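Long-range contact in sortase, SrtB family (Streptococcus pneumoniae PCS8235, PDB 4Y4Q), which probably acts as a cysteine transpeptidase of the sortase B family in the formation of the type II pilus, a virulence factor: residues K165-E171 with V235-D241. Sequence-based numbering, arbitrary orientation.
Sequences KGLEIFE and VVAKITD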
loop_
_atom_site.group_PDB
_atom_site.type_symbol
_atom_site.label_atom_id
_atom_site.label_comp_id
_atom_site.label_asym_id
_atom_site.label_seq_id
_atom_site.Cartn_x
_atom_site.Cartn_y
_atom_site.Cartn_z
ATOM N N LYS A 165 -3.505 6.653 11.880
ATOM C CA LYS A 165 -2.866 7.708 11.099
ATOM C C LYS A 165 -3.648 7.916 9.811
ATOM O O LYS A 165 -4.381 7.021 9.368
ATOM C CB LYS A 165 -1.437 7.302 10.731
ATOM C CG LYS A 165 -0.473 7.116 11.910
ATOM C CD LYS A 165 -0.111 8.456 12.536
ATOM C CE LYS A 165 0.873 8.302 13.680
ATOM N NZ LYS A 165 0.833 9.511 14.560
ATOM N N GLY A 166 -3.477 9.085 9.201
ATOM C CA GLY A 166 -4.136 9.380 7.942
ATOM C C GLY A 166 -3.254 8.919 6.809
ATOM O O GLY A 166 -2.051 8.682 7.014
ATOM N N LEU A 167 -3.854 8.754 5.633
ATOM C CA LEU A 167 -3.123 8.400 4.421
ATOM C C LEU A 167 -3.445 9.429 3.364
ATOM O O LEU A 167 -4.608 9.804 3.203
ATOM C CB LEU A 167 -3.576 7.041 3.898
ATOM C CG LEU A 167 -3.167 5.752 4.611
ATOM C CD1 LEU A 167 -3.816 4.579 3.894
ATOM C CD2 LEU A 167 -1.638 5.599 4.625
ATOM N N GLU A 168 -2.433 9.893 2.636
ATOM C CA GLU A 168 -2.694 10.758 1.497
ATOM C C GLU A 168 -2.076 10.141 0.257
ATOM O O GLU A 168 -0.861 10.042 0.160
ATOM C CB GLU A 168 -2.128 12.151 1.744
ATOM C CG GLU A 168 -2.398 13.129 0.605
ATOM C CD GLU A 168 -2.192 14.582 1.013
ATOM O OE1 GLU A 168 -1.724 14.839 2.147
ATOM O OE2 GLU A 168 -2.511 15.470 0.195
ATOM N N ILE A 169 -2.902 9.696 -0.684
ATOM C CA ILE A 169 -2.372 9.108 -1.911
ATOM C C ILE A 169 -1.691 10.180 -2.780
ATOM O O ILE A 169 -2.251 11.265 -2.982
ATOM C CB ILE A 169 -3.486 8.389 -2.700
ATOM C CG1 ILE A 169 -3.955 7.155 -1.932
ATOM C CG2 ILE A 169 -2.999 7.959 -4.070
ATOM C CD1 ILE A 169 -5.158 6.503 -2.549
ATOM N N PHE A 170 -0.491 9.895 -3.294
ATOM C CA PHE A 170 0.137 10.840 -4.227
ATOM C C PHE A 170 0.523 10.262 -5.585
ATOM O O PHE A 170 0.962 10.998 -6.467
ATOM C CB PHE A 170 1.354 11.533 -3.604
ATOM C CG PHE A 170 2.464 10.596 -3.244
ATOM C CD1 PHE A 170 3.448 10.262 -4.169
ATOM C CD2 PHE A 170 2.525 10.042 -1.978
ATOM C CE1 PHE A 170 4.482 9.388 -3.826
ATOM C CE2 PHE A 170 3.548 9.169 -1.636
ATOM C CZ PHE A 170 4.522 8.847 -2.564
ATOM N N GLU A 171 0.378 8.959 -5.770
ATOM C CA GLU A 171 0.808 8.375 -7.038
ATOM C C GLU A 171 0.111 7.064 -7.387
ATOM O O GLU A 171 -0.179 6.246 -6.501
ATOM C CB GLU A 171 2.343 8.174 -7.056
ATOM C CG GLU A 171 2.823 7.386 -8.266
ATOM C CD GLU A 171 4.343 7.329 -8.427
ATOM O OE1 GLU A 171 5.077 8.010 -7.673
ATOM O OE2 GLU A 171 4.801 6.589 -9.327
ATOM N N VAL A 235 -0.778 1.841 -5.960
ATOM C CA VAL A 235 -1.011 3.210 -5.489
ATOM C C VAL A 235 -0.046 3.495 -4.357
ATOM O O VAL A 235 0.252 2.612 -3.555
ATOM C CB VAL A 235 -2.485 3.535 -5.051
ATOM C CG1 VAL A 235 -3.421 3.453 -6.219
ATOM C CG2 VAL A 235 -2.950 2.642 -3.934
ATOM N N VAL A 236 0.475 4.716 -4.310
ATOM C CA VAL A 236 1.434 5.069 -3.265
ATOM C C VAL A 236 0.885 6.193 -2.396
ATOM O O VAL A 236 0.360 7.190 -2.901
ATOM C CB VAL A 236 2.787 5.503 -3.849
ATOM C CG1 VAL A 236 3.857 5.435 -2.772
ATOM C CG2 VAL A 236 3.178 4.597 -5.006
ATOM N N ALA A 237 1.020 6.032 -1.089
ATOM C CA ALA A 237 0.468 6.991 -0.143
ATOM C C ALA A 237 1.511 7.412 0.881
ATOM O O ALA A 237 2.357 6.593 1.297
ATOM C CB ALA A 237 -0.708 6.381 0.562
ATOM N N LYS A 238 1.433 8.675 1.298
ATOM C CA LYS A 238 2.225 9.163 2.425
ATOM C C LYS A 238 1.459 8.923 3.714
ATOM O O LYS A 238 0.239 9.129 3.769
ATOM C CB LYS A 238 2.465 10.655 2.281
ATOM C CG LYS A 238 3.131 11.304 3.493
ATOM C CD LYS A 238 3.359 12.792 3.232
ATOM C CE LYS A 238 4.003 13.488 4.435
ATOM N NZ LYS A 238 4.287 14.935 4.158
ATOM N N ILE A 239 2.161 8.508 4.763
ATOM C CA ILE A 239 1.523 8.422 6.072
ATOM C C ILE A 239 1.572 9.794 6.751
ATOM O O ILE A 239 2.628 10.434 6.807
ATOM C CB ILE A 239 2.182 7.354 6.943
ATOM C CG1 ILE A 239 2.222 6.025 6.182
ATOM C CG2 ILE A 239 1.432 7.201 8.262
ATOM C CD1 ILE A 239 2.842 4.877 6.974
ATOM N N THR A 240 0.422 10.251 7.246
ATOM C CA THR A 240 0.294 11.598 7.792
ATOM C C THR A 240 -0.295 11.574 9.194
ATOM O O THR A 240 -0.836 10.560 9.633
ATOM C CB THR A 240 -0.642 12.471 6.912
ATOM O OG1 THR A 240 -1.986 11.982 6.998
ATOM C CG2 THR A 240 -0.210 12.461 5.458
ATOM N N ASP A 241 -0.215 12.701 9.891
ATOM C CA ASP A 241 -0.866 12.828 11.189
ATOM C C ASP A 241 -2.295 13.310 10.978
ATOM O O ASP A 241 -2.531 14.222 10.185
ATOM C CB ASP A 241 -0.105 13.810 12.081
ATOM C CG ASP A 241 1.400 13.607 12.021
ATOM O OD1 ASP A 241 1.917 12.733 12.750
ATOM O OD2 ASP A 241 2.067 14.321 11.241
#
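Opposite Val236 stand two residues, Phe170 and Glu171, the doubled position of a classic beta bulge in an otherwise regular antiparallel ladder. Val236 O accepts a backbone hydrogen bond from Phe170 N at 2.9 Å and a weak one from Glu171 N at 3.4 Å, while Val236 N donates one to Glu171 O at 2.8 Å. Phe170 CG sits between the backbone N and the carbonyl carbon (chi1 63°), which lays the ring against the partner strand: Val236 O lies over one face toward the rim, Lys238 N at the edge in the ring plane, and CZ presses on Val236 CG1 at 3.5 Å. Beyond the bulge come Ile169 and Ala237, a non-hydrogen-bonded pair, then Glu168 with Lys238 and Gly166 with Thr240, each exchanging two hydrogen bonds. The face carrying Leu167, Ile169, Ala237 and Ile239 is apolar: Leu167 CD2 lies 4.2 Å from both Ala237 CB and Ile239 CG1, and Ile169 CG1 also touches Ala237 CB. At the far end Lys165 NZ and poorly ordered Asp241 OD1 form a long, probably loose salt bridge. Glu168 OE2 is salt-bridged to Arg154, and Lys238 NZ hydrogen-bonds Ser211 O. Within the sortase beta-barrel, strand 155-160 pairs with 163-176, strand 218-225 pairs with 231-240, and helix 190-202 packs on Phe170 and Glu171.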